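Local coordinates for putative alkaline phosphatase (PDB 4F1V), which binds phosphate with high affinity in the periplasm and probably serves as the solute-binding component of the PstSACB phosphate importer, at residues I97-K101 and M195-G201; V138-E144 and A185-S191; T149-R154 and A168-F173. All coordinates share one frame; numbering follows the deposited sequence. Where two conformers were deposited one is given.

Contact 1 of 3, residues I97-K101 and M195-G201; sequences IPFNK and MTALAAG
Asn100 and Leu198 mark the closest backbone approach, their CA atoms 6.3 Å apart, where residues 97-101, carrying the short edge strand 99-100, run past the C-terminal part of helix 190-198 and the turn after it. The carboxamide of Asn100 carries the polar half of the contact. Its CG stands anti to the backbone N (chi1 176°), which sends ND2 across to two carbonyls: Asn100 ND2 donates to Leu198 O at 3.2 Å, tilted from both the amide plane and the carbonyl plane, and, in the conformer described, weakly to Gly201 O at 3.0 Å. The apolar half is made by the Leu198 side chain and, one turn earlier, Met195. Leu198 lays CD2 against the Pro98-Phe99 peptide, 4.0 Å from Phe99 N, with Pro98 CB close to the same methyl. Met195, bent at chi2 and chi3, curls its thioether toward the proline ring and crosses it at about a right angle, Met195 SD lying 3.9 Å from Pro98 CG. On the other side of the strand, the ring of Phe99 meets Trp125. One amide nitrogen thus serves a carbonyl near the end of the helix and, weakly, another in the turn beyond, tying the helix exit to the sheet edge.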
ATOM      1  N   ILE A  97       9.914   1.897  -9.566  1.00  3.28           N
ATOM      2  CA  ILE A  97      10.191   3.157 -10.243  1.00  3.17           C
ATOM      3  C   ILE A  97      10.221   2.891 -11.768  1.00  3.61           C
ATOM      4  O   ILE A  97      11.289   2.841 -12.393  1.00  4.16           O
ATOM      5  CB  ILE A  97      11.521   3.789  -9.752  1.00  3.51           C
ATOM      6  CG1 ILE A  97      11.561   3.929  -8.217  1.00  4.06           C
ATOM      7  CG2 ILE A  97      11.721   5.175 -10.404  1.00  4.27           C
ATOM      8  CD1 ILE A  97      10.515   4.778  -7.574  1.00  4.84           C
ATOM      9  N   PRO A  98       9.029   2.689 -12.378  1.00  3.74           N
ATOM     10  CA  PRO A  98       8.974   2.500 -13.825  1.00  4.31           C
ATOM     11  C   PRO A  98       9.187   3.860 -14.534  1.00  4.16           C
ATOM     12  O   PRO A  98       8.848   4.907 -14.020  1.00  4.50           O
ATOM     13  CB  PRO A  98       7.582   1.922 -14.065  1.00  3.85           C
ATOM     14  CG  PRO A  98       6.757   2.592 -12.961  1.00  4.27           C
ATOM     15  CD  PRO A  98       7.690   2.635 -11.773  1.00  3.67           C
ATOM     16  N   PHE A  99       9.699   3.747 -15.777  1.00  3.98           N
ATOM     17  CA  PHE A  99       9.946   4.922 -16.572  1.00  4.17           C
ATOM     18  C   PHE A  99       9.799   4.598 -18.063  1.00  4.47           C
ATOM     19  O   PHE A  99       9.909   3.427 -18.448  1.00  4.79           O
ATOM     20  CB  PHE A  99      11.330   5.541 -16.278  1.00  4.62           C
ATOM     21  CG  PHE A  99      12.487   4.617 -16.606  1.00  4.42           C
ATOM     22  CD1 PHE A  99      13.069   4.599 -17.867  1.00  4.73           C
ATOM     23  CD2 PHE A  99      12.994   3.696 -15.659  1.00  4.58           C
ATOM     24  CE1 PHE A  99      14.083   3.727 -18.194  1.00  5.03           C
ATOM     25  CE2 PHE A  99      13.987   2.821 -15.985  1.00  5.04           C
ATOM     26  CZ  PHE A  99      14.553   2.819 -17.254  1.00  4.88           C
ATOM     27  N   ASN A 100       9.585   5.630 -18.860  1.00  4.42           N
ATOM     28  CA  ASN A 100       9.458   5.535 -20.296  1.00  5.20           C
ATOM     29  C   ASN A 100      10.566   6.344 -20.967  1.00  4.80           C
ATOM     30  O   ASN A 100      10.422   7.544 -21.207  1.00  5.93           O
ATOM     31  CB  ASN A 100       8.058   6.069 -20.716  1.00  5.53           C
ATOM     32  CG  ASN A 100       7.899   6.089 -22.197  1.00  6.47           C
ATOM     33  OD1 ASN A 100       8.512   5.292 -22.906  1.00  8.49           O
ATOM     34  ND2 ASN A 100       7.113   7.024 -22.704  1.00  8.42           N
ATOM     35  N   LYS A 101      11.695   5.681 -21.239  1.00  5.30           N
ATOM     36  CA  LYS A 101      12.873   6.297 -21.864  1.00  5.00           C
ATOM     37  C   LYS A 101      13.705   5.151 -22.417  1.00  5.53           C
ATOM     38  O   LYS A 101      14.304   4.402 -21.642  1.00  5.91           O
ATOM     39  CB  LYS A 101      13.665   7.182 -20.880  1.00  4.99           C
ATOM     40  CG  LYS A 101      14.790   7.960 -21.531  1.00  6.11           C
ATOM     41  CD  LYS A 101      14.325   9.051 -22.439  1.00  7.11           C
ATOM     42  CE  LYS A 101      15.507   9.876 -22.948  1.00  9.66           C
ATOM     43  NZ  LYS A 101      15.104  10.964 -23.849  1.00 10.63           N
ATOM     44  N   MET A 195       0.128   4.783 -15.091  1.00  3.69           N
ATOM     45  CA  MET A 195       0.854   4.031 -16.135  1.00  4.06           C
ATOM     46  C   MET A 195       0.471   4.476 -17.532  1.00  4.37           C
ATOM     47  O   MET A 195       1.327   4.510 -18.443  1.00  4.93           O
ATOM     48  CB  MET A 195       0.695   2.553 -15.933  1.00  4.62           C
ATOM     49  CG  MET A 195       1.379   2.002 -14.713  1.00  4.69           C
ATOM     50  SD  MET A 195       3.176   2.320 -14.601  1.00  5.04           S
ATOM     51  CE  MET A 195       3.803   1.341 -15.945  1.00  6.08           C
ATOM     52  N   THR A 196      -0.815   4.795 -17.757  1.00  4.25           N
ATOM     53  CA  THR A 196      -1.234   5.334 -19.042  1.00  4.32           C
ATOM     54  C   THR A 196      -0.535   6.646 -19.368  1.00  4.58           C
ATOM     55  O   THR A 196      -0.023   6.881 -20.458  1.00  5.85           O
ATOM     56  CB  THR A 196      -2.792   5.476 -19.064  1.00  4.69           C
ATOM     57  OG1 THR A 196      -3.329   4.160 -18.969  1.00  6.16           O
ATOM     58  CG2 THR A 196      -3.284   6.229 -20.281  1.00  6.36           C
ATOM     59  N   ALA A 197      -0.461   7.531 -18.348  1.00  4.34           N
ATOM     60  CA  ALA A 197       0.218   8.802 -18.541  1.00  4.70           C
ATOM     61  C   ALA A 197       1.727   8.601 -18.759  1.00  5.06           C
ATOM     62  O   ALA A 197       2.342   9.358 -19.537  1.00  6.43           O
ATOM     63  CB  ALA A 197      -0.033   9.735 -17.326  1.00  5.41           C
ATOM     64  N   LEU A 198       2.347   7.632 -18.104  0.70  4.65           N
ATOM     65  CA  LEU A 198       3.769   7.409 -18.292  0.70  4.55           C
ATOM     66  C   LEU A 198       4.118   7.264 -19.790  0.70  4.65           C
ATOM     67  O   LEU A 198       5.151   7.708 -20.274  0.70  5.57           O
ATOM     68  CB  LEU A 198       4.183   6.168 -17.490  0.70  4.35           C
ATOM     69  CG  LEU A 198       5.651   6.000 -17.172  0.70  3.35           C
ATOM     70  CD1 LEU A 198       6.107   6.985 -16.088  0.70  4.18           C
ATOM     71  CD2 LEU A 198       5.910   4.557 -16.685  0.70  6.90           C
ATOM     72  N   ALA A 199       3.191   6.607 -20.520  0.70  5.34           N
ATOM     73  CA  ALA A 199       3.381   6.310 -21.902  0.70  6.54           C
ATOM     74  C   ALA A 199       2.984   7.456 -22.807  0.70  7.19           C
ATOM     75  O   ALA A 199       3.275   7.417 -24.052  0.70  9.84           O
ATOM     76  CB  ALA A 199       2.559   5.056 -22.250  0.70  9.35           C
ATOM     77  N   ALA A 200       2.345   8.519 -22.329  0.70  6.76           N
ATOM     78  CA  ALA A 200       1.759   9.608 -23.148  0.70  7.25           C
ATOM     79  C   ALA A 200       2.744  10.706 -23.458  0.70  7.49           C
ATOM     80  O   ALA A 200       2.375  11.690 -24.131  0.70  9.90           O
ATOM     81  CB  ALA A 200       0.508  10.157 -22.457  0.70  7.14           C
ATOM     82  N   GLY A 201       3.970  10.554 -23.007  0.70  7.73           N
ATOM     83  CA  GLY A 201       5.043  11.450 -23.436  0.70  8.81           C
ATOM     84  C   GLY A 201       6.379  10.769 -23.136  0.70  7.78           C
ATOM     85  O   GLY A 201       6.451   9.919 -22.217  0.70  8.02           O
TER

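Contact 2 of 3, residues V138-E144 and A185-S191. With PI (hydrogenphosphate ion), chain B.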
ATOM      1  N   VAL A 138      10.279  14.142 -17.139  0.80  4.85           N
ATOM      2  CA  VAL A 138       8.966  14.534 -16.639  0.80  4.46           C
ATOM      3  C   VAL A 138       8.506  13.521 -15.546  0.80  4.48           C
ATOM      4  O   VAL A 138       8.486  12.291 -15.768  0.80  5.00           O
ATOM      5  CB  VAL A 138       8.018  14.654 -17.809  0.80  5.10           C
ATOM      6  CG1 VAL A 138       6.569  14.827 -17.339  0.80  5.73           C
ATOM      7  CG2 VAL A 138       8.463  15.855 -18.697  0.80  8.89           C
ATOM      8  N   VAL A 139       8.214  14.068 -14.355  1.00  5.05           N
ATOM      9  CA  VAL A 139       7.716  13.239 -13.259  1.00  5.23           C
ATOM     10  C   VAL A 139       6.172  13.148 -13.361  1.00  4.61           C
ATOM     11  O   VAL A 139       5.499  14.152 -13.476  1.00  5.72           O
ATOM     12  CB  VAL A 139       8.131  13.898 -11.925  1.00  5.48           C
ATOM     13  CG1 VAL A 139       7.432  13.186 -10.750  1.00  7.04           C
ATOM     14  CG2 VAL A 139       9.653  13.819 -11.790  1.00  7.15           C
ATOM     15  N   VAL A 140       5.671  11.920 -13.250  1.00  4.50           N
ATOM     16  CA  VAL A 140       4.234  11.654 -13.158  1.00  4.02           C
ATOM     17  C   VAL A 140       3.927  11.231 -11.711  1.00  3.69           C
ATOM     18  O   VAL A 140       4.693  10.487 -11.097  1.00  4.56           O
ATOM     19  CB  VAL A 140       3.791  10.529 -14.135  1.00  4.46           C
ATOM     20  CG1 VAL A 140       2.270  10.365 -14.098  1.00  5.41           C
ATOM     21  CG2 VAL A 140       4.257  10.829 -15.555  1.00  6.42           C
ATOM     22  N   TYR A 141       2.845  11.736 -11.134  1.00  3.86           N
ATOM     23  CA  TYR A 141       2.492  11.495  -9.741  1.00  3.46           C
ATOM     24  C   TYR A 141       0.974  11.337  -9.632  1.00  3.20           C
ATOM     25  O   TYR A 141       0.213  11.680 -10.513  1.00  4.08           O
ATOM     26  CB  TYR A 141       3.043  12.578  -8.821  1.00  3.85           C
ATOM     27  CG  TYR A 141       2.345  13.910  -9.020  1.00  4.50           C
ATOM     28  CD1 TYR A 141       1.277  14.282  -8.216  1.00  4.63           C
ATOM     29  CD2 TYR A 141       2.745  14.776 -10.022  1.00  5.08           C
ATOM     30  CE1 TYR A 141       0.602  15.466  -8.376  1.00  6.18           C
ATOM     31  CE2 TYR A 141       2.042  15.947 -10.254  1.00  5.87           C
ATOM     32  CZ  TYR A 141       0.981  16.323  -9.438  1.00  6.24           C
ATOM     33  OH  TYR A 141       0.289  17.514  -9.621  1.00  8.75           O
ATOM     34  N   ARG A 142       0.543  10.824  -8.457  1.00  3.50           N
ATOM     35  CA  ARG A 142      -0.886  10.589  -8.212  1.00  3.59           C
ATOM     36  C   ARG A 142      -1.591  11.864  -7.793  1.00  4.10           C
ATOM     37  O   ARG A 142      -1.200  12.515  -6.809  1.00  4.28           O
ATOM     38  CB  ARG A 142      -1.056   9.474  -7.131  1.00  3.70           C
ATOM     39  CG  ARG A 142      -0.665   8.099  -7.637  1.00  3.80           C
ATOM     40  CD  ARG A 142      -1.729   7.493  -8.542  1.00  3.94           C
ATOM     41  NE  ARG A 142      -2.963   7.177  -7.815  1.00  3.60           N
ATOM     42  CZ  ARG A 142      -3.083   6.108  -7.032  1.00  3.64           C
ATOM     43  NH1 ARG A 142      -2.126   5.165  -6.990  1.00  3.54           N
ATOM     44  NH2 ARG A 142      -4.192   5.968  -6.300  1.00  4.03           N
ATOM     45  N   SER A 143      -2.657  12.194  -8.497  1.00  4.36           N
ATOM     46  CA  SER A 143      -3.446  13.361  -8.202  0.50  4.73           C
ATOM     47  C   SER A 143      -4.208  13.339  -6.891  1.00  4.95           C
ATOM     48  O   SER A 143      -4.466  14.368  -6.289  1.00  7.46           O
ATOM     49  CB  SER A 143      -4.492  13.587  -9.342  0.50  4.91           C
ATOM     50  OG  SER A 143      -5.482  12.566  -9.349  0.50  4.38           O
ATOM     51  N   GLU A 144      -4.605  12.137  -6.482  1.00  4.92           N
ATOM     52  CA  GLU A 144      -5.565  11.939  -5.397  1.00  4.75           C
ATOM     53  C   GLU A 144      -4.839  11.362  -4.164  1.00  4.60           C
ATOM     54  O   GLU A 144      -3.650  11.173  -4.126  1.00  5.66           O
ATOM     55  CB  GLU A 144      -6.739  11.052  -5.852  1.00  5.08           C
ATOM     56  CG  GLU A 144      -6.584   9.562  -5.892  1.00  5.24           C
ATOM     57  CD  GLU A 144      -5.740   8.974  -7.012  1.00  4.65           C
ATOM     58  OE1 GLU A 144      -4.710   9.538  -7.438  1.00  5.46           O
ATOM     59  OE2 GLU A 144      -6.059   7.781  -7.388  1.00  4.69           O
ATOM     60  N   ALA A 185       5.690  18.600 -14.003  1.00  5.99           N
ATOM     61  CA  ALA A 185       5.181  17.321 -13.505  1.00  5.32           C
ATOM     62  C   ALA A 185       3.703  17.114 -13.940  1.00  5.40           C
ATOM     63  O   ALA A 185       2.950  18.090 -14.062  1.00  7.40           O
ATOM     64  CB  ALA A 185       5.270  17.262 -12.004  1.00  6.48           C
ATOM     65  N   VAL A 186       3.350  15.879 -14.165  1.00  5.30           N
ATOM     66  CA  VAL A 186       2.027  15.450 -14.673  1.00  5.18           C
ATOM     67  C   VAL A 186       1.289  14.661 -13.594  1.00  5.03           C
ATOM     68  O   VAL A 186       1.812  13.657 -13.096  1.00  5.73           O
ATOM     69  CB  VAL A 186       2.200  14.574 -15.940  1.00  6.68           C
ATOM     70  CG1 VAL A 186       0.851  14.011 -16.402  1.00  7.97           C
ATOM     71  CG2 VAL A 186       2.849  15.394 -17.055  1.00  9.20           C
ATOM     72  N   ALA A 187       0.090  15.087 -13.229  1.00  5.23           N
ATOM     73  CA  ALA A 187      -0.805  14.396 -12.327  1.00  5.01           C
ATOM     74  C   ALA A 187      -1.663  13.382 -13.081  1.00  4.57           C
ATOM     75  O   ALA A 187      -2.148  13.673 -14.168  1.00  6.33           O
ATOM     76  CB  ALA A 187      -1.705  15.342 -11.582  1.00  6.38           C
ATOM     77  N   ALA A 188      -1.911  12.217 -12.503  1.00  4.32           N
ATOM     78  CA  ALA A 188      -2.867  11.248 -13.056  1.00  4.52           C
ATOM     79  C   ALA A 188      -3.499  10.505 -11.866  1.00  4.15           C
ATOM     80  O   ALA A 188      -3.032  10.548 -10.746  1.00  4.67           O
ATOM     81  CB  ALA A 188      -2.207  10.303 -14.057  1.00  5.32           C
ATOM     82  N   THR A 189      -4.590   9.773 -12.182  1.00  4.71           N
ATOM     83  CA  THR A 189      -5.487   9.228 -11.150  1.00  4.42           C
ATOM     84  C   THR A 189      -5.486   7.707 -11.228  1.00  3.91           C
ATOM     85  O   THR A 189      -5.725   7.148 -12.319  1.00  5.44           O
ATOM     86  CB  THR A 189      -6.898   9.776 -11.340  1.00  5.26           C
ATOM     87  OG1 THR A 189      -6.815  11.188 -11.336  1.00  8.16           O
ATOM     88  CG2 THR A 189      -7.881   9.285 -10.281  1.00  7.72           C
ATOM     89  N   GLY A 190      -5.261   7.045 -10.112  1.00  3.99           N
ATOM     90  CA  GLY A 190      -5.164   5.631 -10.018  1.00  3.80           C
ATOM     91  C   GLY A 190      -3.812   5.119 -10.481  1.00  3.60           C
ATOM     92  O   GLY A 190      -3.085   5.711 -11.252  1.00  4.02           O
ATOM     93  N   SER A 191      -3.476   3.886 -10.051  1.00  3.76           N
ATOM     94  CA  SER A 191      -2.247   3.229 -10.560  1.00  3.50           C
ATOM     95  C   SER A 191      -2.259   3.130 -12.092  1.00  3.66           C
ATOM     96  O   SER A 191      -1.280   3.453 -12.757  1.00  3.79           O
ATOM     97  CB  SER A 191      -2.096   1.819  -9.965  1.00  3.46           C
ATOM     98  OG  SER A 191      -1.847   1.820  -8.569  1.00  3.63           O
TER
HETATM   99  P    PI B1401      -3.479   3.483  -3.878  1.00  2.78           P
HETATM  100  O1   PI B1401      -4.091   4.153  -2.648  1.00  2.77           O
HETATM  101  O2   PI B1401      -4.466   3.456  -5.046  1.00  3.22           O
HETATM  102  O3   PI B1401      -2.168   4.180  -4.266  1.00  3.08           O
HETATM  103  O4   PI B1401      -3.168   2.003  -3.521  1.00  3.15           O
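Strands 138-142 and 186-188 pair in parallel, Val140 beside Val186 and Tyr141 beside Ala187, at one edge of the mixed sheet in this lobe of the Venus-flytrap phosphate-binding fold. The backbone ladder is the tight part, its bonds alternating from Val186 N to Val139 O (2.8 Å) to Ser143 N on Ala188 O. Beside it Val138 CG1, in the conformer modelled, meets Val186 CG2 at 3.8 Å, and Val194 and Ala197 of helix 190-198 cover Val140. The opposite face is nearer solvent: Tyr141 lies over the exposed Ala187, whose CA sits above one ring face. Past the strand ends, Ser143 OG and Thr189 OG1 share a hydrogen bond of 2.8 Å. At the end of its strand, Arg142, bent at chi2 and chi3, lays its guanidinium with one face over the Gly190-Ser191 peptide. Arg142 grips the Glu144 carboxylate side-on, NE to OE1 and NH2 to OE2, while NH1, and NH2 with its second N-H, bind phosphate, Arg142 NH1 to O3 at 2.9 Å and Arg142 NH2 to O2 at 2.8 Å. Ser33, Thr148 and others complete the anion's shell. A methionine in place of Arg142 would probably leave these phosphate oxygens without two donors and the Glu144 carboxylate without its cationic mate. Glu144 OE2 is gripped from opposite faces of its plane, by Arg142 NH2 at 2.8 Å and Gly190 N at 2.9 Å.

Contact 3 of 3, residues T149-R154 and A168-F173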
ATOM      1  N   THR A 149       1.457   6.732  -2.676  1.00  3.13           N
ATOM      2  CA  THR A 149       2.142   7.985  -2.305  1.00  3.10           C
ATOM      3  C   THR A 149       2.606   7.924  -0.853  1.00  3.05           C
ATOM      4  O   THR A 149       3.746   8.363  -0.565  1.00  3.57           O
ATOM      5  CB  THR A 149       1.236   9.213  -2.504  1.00  3.26           C
ATOM      6  OG1 THR A 149       0.949   9.300  -3.907  1.00  3.59           O
ATOM      7  CG2 THR A 149       1.913  10.498  -2.008  1.00  3.78           C
ATOM      8  N   GLU A 150       1.767   7.463   0.080  1.00  2.96           N
ATOM      9  CA  GLU A 150       2.201   7.410   1.478  1.00  3.26           C
ATOM     10  C   GLU A 150       3.440   6.493   1.612  1.00  3.22           C
ATOM     11  O   GLU A 150       4.428   6.864   2.265  1.00  3.39           O
ATOM     12  CB  GLU A 150       1.044   6.962   2.375  1.00  3.46           C
ATOM     13  CG  GLU A 150       1.428   7.044   3.870  1.00  4.27           C
ATOM     14  CD  GLU A 150       0.220   6.788   4.770  1.00  3.98           C
ATOM     15  OE1 GLU A 150      -0.736   7.596   4.730  1.00  4.21           O
ATOM     16  OE2 GLU A 150       0.236   5.758   5.530  1.00  4.00           O
ATOM     17  N   LEU A 151       3.398   5.296   1.019  1.00  3.35           N
ATOM     18  CA  LEU A 151       4.533   4.383   1.139  1.00  3.48           C
ATOM     19  C   LEU A 151       5.821   5.007   0.566  1.00  3.22           C
ATOM     20  O   LEU A 151       6.919   4.829   1.103  1.00  3.72           O
ATOM     21  CB  LEU A 151       4.240   3.052   0.421  1.00  3.18           C
ATOM     22  CG  LEU A 151       3.171   2.175   1.067  1.00  3.80           C
ATOM     23  CD1 LEU A 151       2.954   0.947   0.212  1.00  5.89           C
ATOM     24  CD2 LEU A 151       3.541   1.815   2.497  1.00  5.34           C
ATOM     25  N   PHE A 152       5.688   5.678  -0.564  1.00  3.23           N
ATOM     26  CA  PHE A 152       6.852   6.289  -1.255  1.00  3.06           C
ATOM     27  C   PHE A 152       7.412   7.502  -0.487  1.00  3.49           C
ATOM     28  O   PHE A 152       8.620   7.634  -0.343  1.00  3.60           O
ATOM     29  CB  PHE A 152       6.431   6.655  -2.678  1.00  3.28           C
ATOM     30  CG  PHE A 152       7.564   7.208  -3.540  1.00  3.86           C
ATOM     31  CD1 PHE A 152       8.746   6.527  -3.729  1.00  4.60           C
ATOM     32  CD2 PHE A 152       7.403   8.420  -4.185  1.00  4.62           C
ATOM     33  CE1 PHE A 152       9.763   6.985  -4.531  1.00  5.45           C
ATOM     34  CE2 PHE A 152       8.419   8.916  -5.011  1.00  5.61           C
ATOM     35  CZ  PHE A 152       9.569   8.221  -5.196  1.00  6.07           C
ATOM     36  N   THR A 153       6.511   8.365  -0.042  1.00  3.50           N
ATOM     37  CA  THR A 153       6.965   9.552   0.692  1.00  3.26           C
ATOM     38  C   THR A 153       7.515   9.201   2.054  1.00  3.63           C
ATOM     39  O   THR A 153       8.375   9.932   2.560  1.00  4.05           O
ATOM     40  CB  THR A 153       5.892  10.646   0.763  1.00  4.09           C
ATOM     41  OG1 THR A 153       4.737  10.193   1.523  1.00  4.08           O
ATOM     42  CG2 THR A 153       5.507  11.158  -0.590  1.00  4.29           C
ATOM     43  N   ARG A 154       7.136   8.072   2.668  0.80  3.58           N
ATOM     44  CA  ARG A 154       7.869   7.606   3.863  0.80  3.91           C
ATOM     45  C   ARG A 154       9.341   7.434   3.549  0.80  3.95           C
ATOM     46  O   ARG A 154      10.233   7.773   4.357  0.80  4.05           O
ATOM     47  CB  ARG A 154       7.257   6.309   4.411  0.80  3.72           C
ATOM     48  CG  ARG A 154       5.898   6.552   5.106  0.80  2.91           C
ATOM     49  CD  ARG A 154       5.376   5.255   5.765  0.80  4.15           C
ATOM     50  NE  ARG A 154       4.047   5.354   6.283  0.80  3.73           N
ATOM     51  CZ  ARG A 154       3.657   6.111   7.316  0.80  3.83           C
ATOM     52  NH1 ARG A 154       4.550   6.700   8.076  0.80  4.84           N
ATOM     53  NH2 ARG A 154       2.343   6.153   7.610  0.80  5.11           N
ATOM     54  N   ALA A 168       7.586  15.627   3.162  1.00  5.59           N
ATOM     55  CA  ALA A 168       6.645  15.211   4.213  1.00  5.89           C
ATOM     56  C   ALA A 168       6.023  13.881   3.788  1.00  4.87           C
ATOM     57  O   ALA A 168       5.732  13.618   2.618  1.00  5.00           O
ATOM     58  CB  ALA A 168       5.556  16.275   4.389  1.00  7.80           C
ATOM     59  N   VAL A 169       5.729  13.039   4.806  1.00  5.09           N
ATOM     60  CA  VAL A 169       4.869  11.900   4.620  1.00  4.69           C
ATOM     61  C   VAL A 169       3.455  12.338   4.351  1.00  4.51           C
ATOM     62  O   VAL A 169       2.885  13.131   5.136  1.00  5.89           O
ATOM     63  CB  VAL A 169       4.900  10.969   5.834  1.00  4.87           C
ATOM     64  CG1 VAL A 169       3.992   9.760   5.570  1.00  5.86           C
ATOM     65  CG2 VAL A 169       6.332  10.544   6.146  1.00  5.91           C
ATOM     66  N   THR A 170       2.846  11.917   3.250  1.00  4.30           N
ATOM     67  CA  THR A 170       1.515  12.366   2.857  1.00  4.75           C
ATOM     68  C   THR A 170       0.904  11.324   1.920  1.00  4.15           C
ATOM     69  O   THR A 170       1.600  10.503   1.340  1.00  4.65           O
ATOM     70  CB  THR A 170       1.591  13.755   2.182  1.00  6.27           C
ATOM     71  OG1 THR A 170       0.293  14.194   1.886  1.00  6.32           O
ATOM     72  CG2 THR A 170       2.495  13.776   0.947  1.00  6.32           C
ATOM     73  N   THR A 171      -0.407  11.476   1.694  1.00  4.32           N
ATOM     74  CA  THR A 171      -1.110  10.738   0.639  1.00  4.07           C
ATOM     75  C   THR A 171      -1.253  11.549  -0.642  1.00  4.21           C
ATOM     76  O   THR A 171      -1.677  10.993  -1.645  1.00  4.21           O
ATOM     77  CB  THR A 171      -2.494  10.252   1.082  1.00  4.62           C
ATOM     78  OG1 THR A 171      -3.400  11.349   1.202  1.00  5.15           O
ATOM     79  CG2 THR A 171      -2.451   9.435   2.370  1.00  5.24           C
ATOM     80  N   THR A 172      -0.892  12.844  -0.624  1.00  4.60           N
ATOM     81  CA  THR A 172      -1.026  13.716  -1.798  1.00  4.79           C
ATOM     82  C   THR A 172       0.360  14.224  -2.199  1.00  4.16           C
ATOM     83  O   THR A 172       0.917  15.164  -1.603  1.00  5.16           O
ATOM     84  CB  THR A 172      -1.971  14.876  -1.509  1.00  6.13           C
ATOM     85  OG1 THR A 172      -1.595  15.594  -0.351  1.00  7.17           O
ATOM     86  CG2 THR A 172      -3.425  14.363  -1.315  1.00  8.35           C
ATOM     87  N   PHE A 173       0.962  13.565  -3.199  0.80  4.61           N
ATOM     88  CA  PHE A 173       2.362  13.897  -3.572  0.80  4.62           C
ATOM     89  C   PHE A 173       2.501  15.363  -3.922  0.80  4.76           C
ATOM     90  O   PHE A 173       3.571  15.909  -3.702  0.80  5.37           O
ATOM     91  CB  PHE A 173       2.850  12.962  -4.717  0.80  4.15           C
ATOM     92  CG  PHE A 173       4.327  13.213  -5.037  0.80  4.40           C
ATOM     93  CD1 PHE A 173       4.746  14.019  -6.086  0.80  4.75           C
ATOM     94  CD2 PHE A 173       5.311  12.675  -4.217  0.80  5.99           C
ATOM     95  CE1 PHE A 173       6.076  14.274  -6.308  0.80  5.01           C
ATOM     96  CE2 PHE A 173       6.654  12.934  -4.452  0.80  6.03           C
ATOM     97  CZ  PHE A 173       7.037  13.732  -5.456  0.80  5.40           C
TER
HETATM   98  O   HOH W   1      -0.715  11.446  -4.318  1.00  3.98           O
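Thr153 receives the loop directly: Thr170 N donates to Thr153 OG1 at 3.1 Å in a nearly straight bond (166°). That hydroxyl sits between the backbone N and the carbonyl carbon (chi1 64°), where it also donates back to Thr149 O at 2.9 Å, so one oxygen joins the loop to the preceding helical turn. Its methyl, Thr153 CG2, meets the edge of the Phe173 ring. A turn earlier, Thr149 CG2 wedges into the loop backbone, 3.4 Å from both Thr170 O and Phe173 N, and Glu150 CA approaches Thr170 O in a CA-H...O contact. At the other end, Val169 CG1 lies over one face of the Arg154 guanidinium and 3.8 Å from Arg154 CG.

In the second shell, a water is held by Thr149 OG1, Thr171 O and Phe173 N, and Tyr207 also bonds to the threonine hydroxyl. Arg154 NH2 pairs with Glu150 OE2 at 3.0 Å from above the carboxylate plane, while Ser64 and the backbone N of Lys65 hold the carboxylate as well. The loop itself is shaped by Thr170 OG1, which accepts from Thr172 N at 3.1 Å in an ST turn. The contact thus fastens a loop to helix 147-159, whose N-terminal end supplies Gly147 N and Thr148 to the phosphate, as in the helix-N-terminus anion sites of periplasmic phosphate-binding proteins.

How the contacts relate
From the N terminus, the chain first lays down residues 97-101, whose partner in contact 1 arrives only 94 residues later, at 195-201. Within that wide loop, strand 138-142 and strand 186-188 close contact 2, and inside this second loop helix 147-159 meets the returning segment 168-173 in contact 3. All three are therefore nested, and none cross. Helix 190-198 links contacts 1 and 2: Ala197 CB rests against Ala188 and Val140. Tyr141 and Phe173 join contacts 2 and 3, while Ile97 reaches Phe152 between contacts 1 and 3. Together they bind the four-stranded sheet to helix 190-198, lying across one of its faces, and to the phosphate-facing helix 147-159.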